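Phenol hydroxylase component phN (Pseudomonas stutzeri, PDB 3U52) probably serves as the diiron-containing hydroxylase subunit of a multicomponent phenol hydroxylase, whose two irons would activate oxygen for hydroxylating an aromatic ring. Local coordinates at residues K70-I75 and T222-F227; K98-G103 and P209-A214; K176-D181 and T192-S197; V297-N302 and R316-Q321. All blocks are in the same frame, centred on the assembly; numbering follows the deposited sequence.

Interaction 1: K70-I75 and T222-F227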
loop_
_atom_site.group_PDB
_atom_site.type_symbol
_atom_site.label_atom_id
_atom_site.label_comp_id
_atom_site.label_asym_id
_atom_site.label_seq_id
_atom_site.Cartn_x
_atom_site.Cartn_y
_atom_site.Cartn_z
ATOM N N LYS A 70 6.635 1.410 -2.282
ATOM C CA LYS A 70 6.017 0.368 -1.497
ATOM C C LYS A 70 4.506 0.648 -1.330
ATOM O O LYS A 70 3.706 -0.251 -1.460
ATOM C CB LYS A 70 6.760 0.169 -0.184
ATOM C CG LYS A 70 6.251 -1.079 0.624
ATOM C CD LYS A 70 7.406 -1.989 1.219
ATOM C CE LYS A 70 8.169 -1.309 2.411
ATOM N NZ LYS A 70 8.707 -2.277 3.474
ATOM N N LYS A 71 4.147 1.921 -1.133
ATOM C CA LYS A 71 2.741 2.342 -1.033
ATOM C C LYS A 71 1.964 2.228 -2.351
ATOM O O LYS A 71 0.840 1.723 -2.343
ATOM C CB LYS A 71 2.595 3.724 -0.389
ATOM C CG LYS A 71 3.138 3.742 1.062
ATOM C CD LYS A 71 2.698 4.965 1.876
ATOM C CE LYS A 71 3.238 6.270 1.303
ATOM N NZ LYS A 71 3.616 7.243 2.411
ATOM N N LEU A 72 2.603 2.652 -3.453
ATOM C CA LEU A 72 2.059 2.604 -4.803
ATOM C C LEU A 72 1.748 1.182 -5.234
ATOM O O LEU A 72 0.651 0.930 -5.713
ATOM C CB LEU A 72 3.065 3.234 -5.796
ATOM C CG LEU A 72 2.632 3.283 -7.284
ATOM C CD1 LEU A 72 1.794 4.505 -7.523
ATOM C CD2 LEU A 72 3.796 3.280 -8.253
ATOM N N TYR A 73 2.697 0.260 -5.079
ATOM C CA TYR A 73 2.507 -1.132 -5.443
ATOM C C TYR A 73 1.487 -1.909 -4.598
ATOM O O TYR A 73 0.775 -2.761 -5.116
ATOM C CB TYR A 73 3.848 -1.883 -5.519
ATOM C CG TYR A 73 4.519 -1.521 -6.829
ATOM C CD1 TYR A 73 4.172 -2.178 -8.022
ATOM C CD2 TYR A 73 5.394 -0.439 -6.895
ATOM C CE1 TYR A 73 4.775 -1.796 -9.246
ATOM C CE2 TYR A 73 5.993 -0.055 -8.107
ATOM C CZ TYR A 73 5.679 -0.733 -9.270
ATOM O OH TYR A 73 6.259 -0.362 -10.480
ATOM N N ALA A 74 1.393 -1.559 -3.326
ATOM C CA ALA A 74 0.349 -2.125 -2.427
ATOM C C ALA A 74 -1.027 -1.766 -2.968
ATOM O O ALA A 74 -1.929 -2.597 -2.967
ATOM C CB ALA A 74 0.491 -1.559 -1.039
ATOM N N ILE A 75 -1.172 -0.511 -3.400
ATOM C CA ILE A 75 -2.443 -0.021 -3.949
ATOM C C ILE A 75 -2.723 -0.699 -5.296
ATOM O O ILE A 75 -3.874 -1.114 -5.565
ATOM C CB ILE A 75 -2.458 1.527 -4.049
ATOM C CG1 ILE A 75 -2.481 2.127 -2.638
ATOM C CG2 ILE A 75 -3.669 2.046 -4.849
ATOM C CD1 ILE A 75 -2.087 3.584 -2.486
ATOM N N THR A 222 -4.601 5.012 -11.797
ATOM C CA THR A 222 -4.041 6.212 -12.440
ATOM C C THR A 222 -3.913 7.369 -11.408
ATOM O O THR A 222 -2.862 8.072 -11.318
ATOM C CB THR A 222 -4.877 6.571 -13.726
ATOM O OG1 THR A 222 -4.801 5.479 -14.672
ATOM C CG2 THR A 222 -4.422 7.906 -14.399
ATOM N N VAL A 223 -4.939 7.554 -10.576
ATOM C CA VAL A 223 -4.868 8.686 -9.682
ATOM C C VAL A 223 -3.729 8.483 -8.652
ATOM O O VAL A 223 -3.030 9.434 -8.297
ATOM C CB VAL A 223 -6.218 9.088 -9.066
ATOM C CG1 VAL A 223 -6.609 8.150 -7.955
ATOM C CG2 VAL A 223 -6.102 10.503 -8.520
ATOM N N THR A 224 -3.514 7.233 -8.256
ATOM C CA THR A 224 -2.450 6.863 -7.319
ATOM C C THR A 224 -1.091 7.085 -7.985
ATOM O O THR A 224 -0.168 7.593 -7.357
ATOM C CB THR A 224 -2.593 5.389 -6.875
ATOM O OG1 THR A 224 -3.852 5.240 -6.204
ATOM C CG2 THR A 224 -1.447 4.969 -5.914
ATOM N N PHE A 225 -0.960 6.657 -9.252
ATOM C CA PHE A 225 0.244 7.003 -9.977
ATOM C C PHE A 225 0.440 8.536 -9.961
ATOM O O PHE A 225 1.526 9.013 -9.643
ATOM C CB PHE A 225 0.277 6.492 -11.423
ATOM C CG PHE A 225 1.370 7.161 -12.208
ATOM C CD1 PHE A 225 2.711 6.813 -11.967
ATOM C CD2 PHE A 225 1.093 8.218 -13.075
ATOM C CE1 PHE A 225 3.751 7.489 -12.615
ATOM C CE2 PHE A 225 2.134 8.900 -13.730
ATOM C CZ PHE A 225 3.463 8.535 -13.492
ATOM N N GLY A 226 -0.597 9.317 -10.293
ATOM C CA GLY A 226 -0.495 10.829 -10.277
ATOM C C GLY A 226 -0.092 11.450 -8.939
ATOM O O GLY A 226 0.839 12.290 -8.872
ATOM N N PHE A 227 -0.754 11.047 -7.859
ATOM C CA PHE A 227 -0.305 11.467 -6.524
ATOM C C PHE A 227 1.154 11.132 -6.277
ATOM O O PHE A 227 1.873 11.953 -5.770
ATOM C CB PHE A 227 -1.161 10.879 -5.362
ATOM C CG PHE A 227 -2.537 11.536 -5.210
ATOM C CD1 PHE A 227 -3.702 10.760 -5.216
ATOM C CD2 PHE A 227 -2.663 12.913 -5.099
ATOM C CE1 PHE A 227 -4.986 11.355 -5.108
ATOM C CE2 PHE A 227 -3.938 13.522 -4.996
ATOM C CZ PHE A 227 -5.101 12.731 -4.996
#
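Thr224 reaches across to Leu72 and Ile75 where segments 70-75 and 222-227, of helices 58-81 and 220-250, run almost antiparallel (176°), their axes 10.1 Å apart at closest approach, in the helical fold of the methane/phenol/alkene hydroxylase family. Its CB points at the facing helix and already lies 4.1 Å from Ile75 CG2. From there the side chain forks. The methyl CG2, anti to the backbone N (chi1 -61° for OG1), lies against both aliphatic partners: Leu72 CD1 is 3.6 Å from Thr224 CG2, and Ile75 CD1 3.8 Å from that Thr224 methyl. The hydroxyl branch, OG1, has Ile75 CG2 at 3.5 Å but bonds to Met220 O, one turn back in its own helix. Thr224 and Ile75 meet tip to tip, whereas Leu72 passes alongside Thr224, pointing the other way, and carries its CD1 to within 3.8 Å of Phe225 CA. Phe225 also touches a bound xenon, and Ile75 packs on Ala78 of the second subunit, so this layer joins the xenon pocket to the dimer interface. With its hydroxyl turned back, Thr224 offers a methyl surface, and the contact between these segments is van der Waals packing without a polar bond.

Interaction 2: K98-G103 and P209-A214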
loop_
_atom_site.group_PDB
_atom_site.type_symbol
_atom_site.label_atom_id
_atom_site.label_comp_id
_atom_site.label_asym_id
_atom_site.label_seq_id
_atom_site.Cartn_x
_atom_site.Cartn_y
_atom_site.Cartn_z
ATOM N N LYS A 98 -5.785 4.107 -23.519
ATOM C CA LYS A 98 -5.182 3.559 -24.785
ATOM C C LYS A 98 -4.304 4.621 -25.428
ATOM O O LYS A 98 -3.178 4.347 -25.819
ATOM C CB LYS A 98 -6.277 3.139 -25.754
ATOM C CG LYS A 98 -7.239 2.124 -25.133
ATOM C CD LYS A 98 -8.461 1.869 -25.988
ATOM C CE LYS A 98 -9.566 1.146 -25.166
ATOM N NZ LYS A 98 -10.637 0.636 -26.075
ATOM N N LEU A 99 -4.818 5.845 -25.467
ATOM C CA LEU A 99 -4.070 7.025 -25.889
ATOM C C LEU A 99 -2.836 7.288 -25.004
ATOM O O LEU A 99 -1.739 7.554 -25.496
ATOM C CB LEU A 99 -5.021 8.228 -25.883
ATOM C CG LEU A 99 -4.772 9.611 -26.486
ATOM C CD1 LEU A 99 -4.119 9.593 -27.901
ATOM C CD2 LEU A 99 -6.135 10.341 -26.566
ATOM N N PHE A 100 -3.012 7.215 -23.707
ATOM C CA PHE A 100 -1.900 7.394 -22.792
ATOM C C PHE A 100 -0.773 6.372 -22.948
ATOM O O PHE A 100 0.381 6.773 -23.077
ATOM C CB PHE A 100 -2.383 7.388 -21.352
ATOM C CG PHE A 100 -1.320 7.828 -20.356
ATOM C CD1 PHE A 100 -0.520 6.884 -19.711
ATOM C CD2 PHE A 100 -1.122 9.180 -20.069
ATOM C CE1 PHE A 100 0.454 7.285 -18.818
ATOM C CE2 PHE A 100 -0.127 9.590 -19.149
ATOM C CZ PHE A 100 0.659 8.648 -18.537
ATOM N N ILE A 101 -1.092 5.077 -22.923
ATOM C CA ILE A 101 -0.065 4.025 -23.011
ATOM C C ILE A 101 0.678 3.944 -24.358
ATOM O O ILE A 101 1.836 3.497 -24.406
ATOM C CB ILE A 101 -0.636 2.641 -22.638
ATOM C CG1 ILE A 101 0.495 1.686 -22.231
ATOM C CG2 ILE A 101 -1.478 2.051 -23.822
ATOM C CD1 ILE A 101 0.027 0.347 -21.668
ATOM N N SER A 102 0.020 4.358 -25.451
ATOM C CA SER A 102 0.636 4.295 -26.759
ATOM C C SER A 102 1.274 5.628 -27.198
ATOM O O SER A 102 2.207 5.640 -28.035
ATOM C CB SER A 102 -0.363 3.760 -27.777
ATOM O OG SER A 102 -1.503 4.565 -27.797
ATOM N N GLY A 103 0.796 6.747 -26.628
ATOM C CA GLY A 103 1.323 8.074 -26.986
ATOM C C GLY A 103 2.108 8.851 -25.938
ATOM O O GLY A 103 2.936 9.732 -26.296
ATOM N N PRO A 209 -5.270 17.278 -16.602
ATOM C CA PRO A 209 -6.380 16.548 -17.251
ATOM C C PRO A 209 -6.360 15.031 -17.088
ATOM O O PRO A 209 -7.423 14.440 -16.883
ATOM C CB PRO A 209 -6.215 16.901 -18.739
ATOM C CG PRO A 209 -5.537 18.253 -18.720
ATOM C CD PRO A 209 -4.559 18.139 -17.575
ATOM N N PHE A 210 -5.188 14.398 -17.200
ATOM C CA PHE A 210 -5.133 12.935 -17.111
ATOM C C PHE A 210 -5.389 12.471 -15.686
ATOM O O PHE A 210 -6.192 11.545 -15.476
ATOM C CB PHE A 210 -3.824 12.323 -17.657
ATOM C CG PHE A 210 -3.854 12.037 -19.154
ATOM C CD1 PHE A 210 -4.574 10.926 -19.665
ATOM C CD2 PHE A 210 -3.186 12.891 -20.067
ATOM C CE1 PHE A 210 -4.615 10.661 -21.067
ATOM C CE2 PHE A 210 -3.209 12.644 -21.463
ATOM C CZ PHE A 210 -3.942 11.503 -21.979
ATOM N N MET A 211 -4.730 13.125 -14.725
ATOM C CA MET A 211 -4.774 12.694 -13.339
ATOM C C MET A 211 -6.070 13.121 -12.649
ATOM O O MET A 211 -6.638 12.353 -11.903
ATOM C CB MET A 211 -3.515 13.164 -12.600
ATOM C CG MET A 211 -2.187 12.776 -13.351
ATOM S SD MET A 211 -1.979 10.984 -13.559
ATOM C CE MET A 211 -0.919 10.857 -14.946
ATOM N N SER A 212 -6.586 14.318 -12.916
ATOM C CA SER A 212 -7.863 14.642 -12.301
ATOM C C SER A 212 -9.033 13.972 -13.037
ATOM O O SER A 212 -10.024 13.609 -12.395
ATOM C CB SER A 212 -8.039 16.138 -12.039
ATOM O OG SER A 212 -8.361 16.789 -13.234
ATOM N N GLY A 213 -8.886 13.697 -14.343
ATOM C CA GLY A 213 -9.847 12.836 -15.062
ATOM C C GLY A 213 -9.966 11.467 -14.393
ATOM O O GLY A 213 -11.071 10.934 -14.235
ATOM N N ALA A 214 -8.835 10.888 -14.023
ATOM C CA ALA A 214 -8.816 9.645 -13.261
ATOM C C ALA A 214 -9.610 9.774 -11.961
ATOM O O ALA A 214 -10.401 8.891 -11.643
ATOM C CB ALA A 214 -7.378 9.208 -12.964
#
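Phe100 and Phe210 form an edge-to-face aromatic pair inside the helical domain of the methane/phenol/alkene hydroxylase family, joining the end of helix 94-103 to helix 187-216. The ring centroids are 5.2 Å apart and the planes make an angle of 63°, so the pair is tilted from a strict T. Phe100 CD2 does the pointing: it stands 3.8 Å above the plane of the Phe210 ring, over its centre, and its distance to Phe210 CD1 is 3.9 Å. Such a geometry sets a C-H edge over the electron-rich ring face. With CG anti to the backbone N (chi1 -169°), the Phe100 side chain is swung across toward helix 187-216, and its CB also approaches Phe210 CE1 at 4.0 Å. Met211, the next residue on that helix, brings its CE to 4.5 Å from Phe100 CE2, a looser touch.

Behind this first shell, Phe100 lines a xenon pocket together with Ala148, Met149 and Thr222, and packs on Gln145 of helix 125-155. Met211 rests on Thr222 and Phe225 of helix 220-250. Pro209 has no backbone N-H to give to the preceding turn, and helix 187-216 is kinked there, just before the Phe210 ring. On the other helix, Lys98 NZ forms a salt bridge with Asp491, while Lys98 O accepts two donors from opposite faces of its plane: Ser102 N at 3.2 Å from Lys98 O, and Ser102 OG at 2.6 Å from it.

Interaction 3: K176-D181 and T192-S197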
loop_
_atom_site.group_PDB
_atom_site.type_symbol
_atom_site.label_atom_id
_atom_site.label_comp_id
_atom_site.label_asym_id
_atom_site.label_seq_id
_atom_site.Cartn_x
_atom_site.Cartn_y
_atom_site.Cartn_z
ATOM N N LYS A 176 5.785 10.953 -31.203
ATOM C CA LYS A 176 7.098 10.400 -31.548
ATOM C C LYS A 176 8.044 11.430 -32.204
ATOM O O LYS A 176 9.193 11.606 -31.744
ATOM C CB LYS A 176 6.956 9.159 -32.424
ATOM C CG LYS A 176 8.274 8.349 -32.535
ATOM C CD LYS A 176 8.068 7.180 -33.465
ATOM C CE LYS A 176 9.373 6.728 -34.128
ATOM N NZ LYS A 176 10.289 6.078 -33.170
ATOM N N SER A 177 7.571 12.119 -33.248
ATOM C CA SER A 177 8.422 13.099 -33.903
ATOM C C SER A 177 8.727 14.321 -33.012
ATOM O O SER A 177 9.794 14.931 -33.144
ATOM C CB SER A 177 7.843 13.535 -35.271
ATOM O OG SER A 177 6.689 14.330 -35.087
ATOM N N PHE A 178 7.816 14.682 -32.101
ATOM C CA PHE A 178 8.089 15.742 -31.081
ATOM C C PHE A 178 9.331 15.380 -30.282
ATOM O O PHE A 178 10.284 16.184 -30.137
ATOM C CB PHE A 178 6.878 15.893 -30.094
ATOM C CG PHE A 178 7.125 16.883 -28.992
ATOM C CD1 PHE A 178 7.722 16.489 -27.808
ATOM C CD2 PHE A 178 6.712 18.213 -29.127
ATOM C CE1 PHE A 178 7.970 17.431 -26.779
ATOM C CE2 PHE A 178 6.918 19.183 -28.092
ATOM C CZ PHE A 178 7.575 18.807 -26.958
ATOM N N PHE A 179 9.340 14.155 -29.749
ATOM C CA PHE A 179 10.496 13.767 -28.957
ATOM C C PHE A 179 11.769 13.406 -29.767
ATOM O O PHE A 179 12.874 13.570 -29.251
ATOM C CB PHE A 179 10.137 12.623 -27.958
ATOM C CG PHE A 179 10.598 12.930 -26.562
ATOM C CD1 PHE A 179 9.808 13.657 -25.709
ATOM C CD2 PHE A 179 11.859 12.526 -26.139
ATOM C CE1 PHE A 179 10.261 14.010 -24.402
ATOM C CE2 PHE A 179 12.327 12.836 -24.851
ATOM C CZ PHE A 179 11.530 13.581 -23.983
ATOM N N ASP A 180 11.610 12.871 -30.984
ATOM C CA ASP A 180 12.764 12.622 -31.894
ATOM C C ASP A 180 13.426 13.949 -32.214
ATOM O O ASP A 180 14.614 14.014 -32.238
ATOM C CB ASP A 180 12.341 11.941 -33.182
ATOM C CG ASP A 180 12.130 10.445 -33.028
ATOM O OD1 ASP A 180 12.299 9.898 -31.888
ATOM O OD2 ASP A 180 11.796 9.771 -34.060
ATOM N N ASP A 181 12.643 15.005 -32.437
ATOM C CA ASP A 181 13.150 16.356 -32.715
ATOM C C ASP A 181 14.022 16.813 -31.554
ATOM O O ASP A 181 15.184 17.182 -31.758
ATOM C CB ASP A 181 11.933 17.260 -33.000
ATOM C CG ASP A 181 12.284 18.668 -33.519
ATOM O OD1 ASP A 181 13.394 19.165 -33.314
ATOM O OD2 ASP A 181 11.373 19.303 -34.098
ATOM N N THR A 192 15.964 23.013 -23.131
ATOM C CA THR A 192 14.993 24.091 -23.320
ATOM C C THR A 192 13.647 23.542 -23.754
ATOM O O THR A 192 12.598 24.056 -23.335
ATOM C CB THR A 192 15.520 25.173 -24.299
ATOM O OG1 THR A 192 16.708 25.748 -23.731
ATOM C CG2 THR A 192 14.464 26.283 -24.509
ATOM N N ALA A 193 13.664 22.530 -24.617
ATOM C CA ALA A 193 12.456 21.905 -25.130
ATOM C C ALA A 193 11.701 21.180 -24.014
ATOM O O ALA A 193 10.499 21.361 -23.809
ATOM C CB ALA A 193 12.838 20.870 -26.191
ATOM N N ILE A 194 12.432 20.311 -23.356
ATOM C CA ILE A 194 11.822 19.340 -22.461
ATOM C C ILE A 194 11.717 19.837 -21.006
ATOM O O ILE A 194 10.625 19.811 -20.408
ATOM C CB ILE A 194 12.478 17.884 -22.605
ATOM C CG1 ILE A 194 12.497 17.424 -24.081
ATOM C CG2 ILE A 194 11.739 16.850 -21.734
ATOM C CD1 ILE A 194 11.097 17.423 -24.885
ATOM N N SER A 195 12.815 20.344 -20.448
ATOM C CA SER A 195 12.801 20.815 -19.063
ATOM C C SER A 195 12.047 22.139 -18.910
ATOM O O SER A 195 11.185 22.264 -18.029
ATOM C CB SER A 195 14.202 20.923 -18.480
ATOM O OG SER A 195 14.637 19.619 -18.101
ATOM N N PHE A 196 12.342 23.118 -19.754
ATOM C CA PHE A 196 11.637 24.368 -19.615
ATOM C C PHE A 196 10.241 24.352 -20.272
ATOM O O PHE A 196 9.244 24.561 -19.579
ATOM C CB PHE A 196 12.499 25.550 -20.058
ATOM C CG PHE A 196 11.733 26.837 -20.147
ATOM C CD1 PHE A 196 11.394 27.534 -19.006
ATOM C CD2 PHE A 196 11.278 27.313 -21.390
ATOM C CE1 PHE A 196 10.657 28.716 -19.096
ATOM C CE2 PHE A 196 10.512 28.487 -21.470
ATOM C CZ PHE A 196 10.224 29.190 -20.341
ATOM N N SER A 197 10.143 24.059 -21.567
ATOM C CA SER A 197 8.871 24.177 -22.299
ATOM C C SER A 197 7.831 23.113 -21.896
ATOM O O SER A 197 6.666 23.436 -21.631
ATOM C CB SER A 197 9.136 24.182 -23.834
ATOM O OG SER A 197 10.017 25.259 -24.185
#
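Ile194 sets its CD1 methyl against the neighbouring CE1 corners of the Phe178 and Phe179 rings, two consecutive residues of helix 173-184. The three side chains take distinct bearings. The Phe179 side chain lies roughly perpendicular to that of Ile194, the ring's CE1 coming to 3.5 Å from Ile194 CD1; Phe178 runs alongside Ile194 but points the other way, with Phe178 CE1 3.7 Å from the same methyl. Phe179 does more of the covering, since its CZ also lies 4.0 Å from Ile194 CG1 and 4.0 Å from Ile194 CG2. It gets there with a chi1 of -130°, well off a staggered position, while CG of Phe178 is anti to the backbone N (chi1 176°). Cutting Ile194 back to an alanine would probably leave the CE1 corners of both rings without their shared methyl and Phe179 less firmly held.

Residues 192-197 form a wider pi-type turn, in which Ser197 N and Ser197 OG both donate to Thr192 O, from opposite faces of its plane. The turn comes just before Glu199, an iron ligand on the same helix, in keeping with the pi-helical irregularities known near the metal site in this hydroxylase family.

Helix 105-121 contributes Leu107 and Ala110 against Phe179, and Tyr115 against Ile194. Helix 254-283 lays Trp265 along Ala193 and Ser197, and supplies Arg268 and Lys264 as salt-bridge partners of Asp181, placing the contact beside both helices.

Interaction 4: V297-N302 and R316-Q321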
loop_
_atom_site.group_PDB
_atom_site.type_symbol
_atom_site.label_atom_id
_atom_site.label_comp_id
_atom_site.label_asym_id
_atom_site.label_seq_id
_atom_site.Cartn_x
_atom_site.Cartn_y
_atom_site.Cartn_z
ATOM N N VAL A 297 -6.257 29.003 -17.685
ATOM C CA VAL A 297 -5.623 29.031 -16.379
ATOM C C VAL A 297 -4.149 28.675 -16.456
ATOM O O VAL A 297 -3.298 29.393 -15.943
ATOM C CB VAL A 297 -6.377 28.082 -15.408
ATOM C CG1 VAL A 297 -5.648 27.981 -14.031
ATOM C CG2 VAL A 297 -7.817 28.585 -15.267
ATOM N N TYR A 298 -3.828 27.567 -17.105
ATOM C CA TYR A 298 -2.476 27.062 -17.029
ATOM C C TYR A 298 -1.525 27.763 -17.974
ATOM O O TYR A 298 -0.356 27.900 -17.663
ATOM C CB TYR A 298 -2.435 25.538 -17.197
ATOM C CG TYR A 298 -3.181 24.886 -16.076
ATOM C CD1 TYR A 298 -4.370 24.218 -16.306
ATOM C CD2 TYR A 298 -2.714 24.983 -14.765
ATOM C CE1 TYR A 298 -5.069 23.638 -15.255
ATOM C CE2 TYR A 298 -3.400 24.419 -13.713
ATOM C CZ TYR A 298 -4.575 23.749 -13.958
ATOM O OH TYR A 298 -5.268 23.177 -12.901
ATOM N N TYR A 299 -2.007 28.205 -19.122
ATOM C CA TYR A 299 -1.117 28.909 -20.000
ATOM C C TYR A 299 -1.383 30.387 -19.942
ATOM O O TYR A 299 -0.448 31.154 -19.705
ATOM C CB TYR A 299 -1.151 28.419 -21.478
ATOM C CG TYR A 299 -0.165 29.236 -22.287
ATOM C CD1 TYR A 299 -0.591 30.334 -23.054
ATOM C CD2 TYR A 299 1.216 28.976 -22.200
ATOM C CE1 TYR A 299 0.323 31.144 -23.716
ATOM C CE2 TYR A 299 2.125 29.778 -22.858
ATOM C CZ TYR A 299 1.686 30.859 -23.595
ATOM O OH TYR A 299 2.641 31.609 -24.285
ATOM N N GLU A 300 -2.602 30.841 -20.195
ATOM C CA GLU A 300 -2.766 32.306 -20.322
ATOM C C GLU A 300 -2.426 33.049 -18.995
ATOM O O GLU A 300 -1.692 34.031 -19.003
ATOM C CB GLU A 300 -4.150 32.687 -20.854
ATOM C CG GLU A 300 -4.323 32.316 -22.327
ATOM C CD GLU A 300 -5.690 32.676 -22.872
ATOM O OE1 GLU A 300 -6.295 31.841 -23.574
ATOM O OE2 GLU A 300 -6.161 33.787 -22.578
ATOM N N GLN A 301 -2.899 32.536 -17.863
ATOM C CA GLN A 301 -2.636 33.181 -16.573
ATOM C C GLN A 301 -1.260 32.865 -16.045
ATOM O O GLN A 301 -0.425 33.771 -15.879
ATOM C CB GLN A 301 -3.744 32.827 -15.572
ATOM C CG GLN A 301 -5.081 33.497 -15.978
ATOM C CD GLN A 301 -6.292 33.130 -15.117
ATOM O OE1 GLN A 301 -6.208 32.375 -14.115
ATOM N NE2 GLN A 301 -7.447 33.669 -15.513
ATOM N N ASN A 302 -0.978 31.591 -15.780
ATOM C CA ASN A 302 0.315 31.224 -15.170
ATOM C C ASN A 302 1.520 31.530 -16.081
ATOM O O ASN A 302 2.517 32.105 -15.647
ATOM C CB ASN A 302 0.313 29.749 -14.743
ATOM C CG ASN A 302 -0.702 29.435 -13.640
ATOM O OD1 ASN A 302 -1.348 30.322 -13.081
ATOM N ND2 ASN A 302 -0.852 28.159 -13.334
ATOM N N ARG A 316 10.603 37.808 -25.078
ATOM C CA ARG A 316 9.171 38.151 -25.287
ATOM C C ARG A 316 8.341 36.851 -25.278
ATOM O O ARG A 316 8.906 35.762 -25.375
ATOM C CB ARG A 316 8.960 38.914 -26.600
ATOM C CG ARG A 316 9.547 38.171 -27.794
ATOM C CD ARG A 316 8.955 38.491 -29.150
ATOM N NE ARG A 316 9.674 37.754 -30.191
ATOM C CZ ARG A 316 9.460 36.467 -30.484
ATOM N NH1 ARG A 316 8.527 35.778 -29.831
ATOM N NH2 ARG A 316 10.169 35.865 -31.426
ATOM N N PRO A 317 6.998 36.966 -25.134
ATOM C CA PRO A 317 6.181 35.733 -25.145
ATOM C C PRO A 317 6.315 35.001 -26.487
ATOM O O PRO A 317 6.686 35.629 -27.541
ATOM C CB PRO A 317 4.740 36.237 -24.894
ATOM C CG PRO A 317 4.866 37.682 -24.474
ATOM C CD PRO A 317 6.188 38.206 -24.943
ATOM N N PRO A 318 6.016 33.680 -26.508
ATOM C CA PRO A 318 6.188 32.944 -27.780
ATOM C C PRO A 318 5.385 33.493 -28.972
ATOM O O PRO A 318 4.239 33.953 -28.832
ATOM C CB PRO A 318 5.721 31.499 -27.445
ATOM C CG PRO A 318 5.727 31.439 -25.974
ATOM C CD PRO A 318 5.513 32.804 -25.422
ATOM N N LYS A 319 6.016 33.445 -30.133
ATOM C CA LYS A 319 5.381 33.813 -31.410
ATOM C C LYS A 319 4.133 32.942 -31.652
ATOM O O LYS A 319 4.140 31.736 -31.367
ATOM C CB LYS A 319 6.452 33.601 -32.495
ATOM C CG LYS A 319 6.155 34.111 -33.855
ATOM C CD LYS A 319 7.430 34.108 -34.683
ATOM C CE LYS A 319 7.941 32.701 -34.862
ATOM N NZ LYS A 319 8.992 32.621 -35.909
ATOM N N TYR A 320 3.057 33.551 -32.167
ATOM C CA TYR A 320 1.761 32.875 -32.374
ATOM C C TYR A 320 1.039 32.421 -31.093
ATOM O O TYR A 320 0.093 31.670 -31.210
ATOM C CB TYR A 320 1.800 31.684 -33.390
ATOM C CG TYR A 320 2.513 32.037 -34.673
ATOM C CD1 TYR A 320 3.722 31.439 -35.008
ATOM C CD2 TYR A 320 2.007 33.018 -35.517
ATOM C CE1 TYR A 320 4.410 31.829 -36.153
ATOM C CE2 TYR A 320 2.670 33.385 -36.665
ATOM C CZ TYR A 320 3.860 32.806 -36.975
ATOM O OH TYR A 320 4.492 33.199 -38.144
ATOM N N GLN A 321 1.425 32.876 -29.901
ATOM C CA GLN A 321 0.655 32.436 -28.734
ATOM C C GLN A 321 -0.794 32.921 -28.878
ATOM O O GLN A 321 -1.685 32.226 -28.441
ATOM C CB GLN A 321 1.274 32.860 -27.386
ATOM C CG GLN A 321 1.088 34.315 -27.063
ATOM C CD GLN A 321 1.384 34.673 -25.625
ATOM O OE1 GLN A 321 1.779 33.840 -24.803
ATOM N NE2 GLN A 321 1.203 35.943 -25.312
#
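Tyr299, on helix 291-310, extends its hydroxyl to Pro318 of the loop that follows and to Gln321, the first residue of helix 321-327, into which a type II beta turn from Pro318 to Gln321 leads. Arg316 opens the segment 316-321 and folds back on it: its NH1 donates to Pro317 O at 2.9 Å, the acceptor lying close to the guanidinium plane, while NH2 forms a salt bridge with Asp263. Pro318 turns toward the helix, its CD 3.3 Å from Tyr299 OH. Lys319 gives its backbone N to Asp263 as well, and its NZ pairs with Asp438. Tyr320 takes the positive-phi corner of the turn (phi 65°) and is the N-cap residue of helix 321-327. Gln321 then points back to Tyr299. Its CG sits between the backbone N and the carbonyl carbon (chi1 75°), the chain extended beyond, which brings OE1 to the edge of the Tyr299 ring, near the ring plane; amide and ring are 88° apart. Tyr299 itself is flanked by Trp295, stacked on it, and by Phe266. A phenylalanine in its place would remove the hydroxyl and probably leave the Gln321 amide without this mate, able to swing. The bond runs from Tyr299 OH to Gln321 OE1 and is modelled at 2.4 Å, a very short length whose exact value is doubtful.

How the interactions relate
Interactions 1 to 3 are apolar; interaction 4, later in the chain, is built on a hydrogen bond. All four are buried, though in interaction 4 one touching residue, Gln321, is partly exposed. Interactions 2 and 3 share helix 187-216, their centres about 19 Å apart. Interactions 1 and 2 touch: Thr222 CG2 is 3.5 Å from Ala214 CB, and Met211 SD packs on Gly226 CA; Thr222 and Phe100 belong to the same xenon pocket. Along the chain, interaction 3 is nested within interaction 2, and that within interaction 1. A threonine methyl against leucine and isoleucine carries interaction 1, paired rings interaction 2, and two rings meeting a methyl interaction 3.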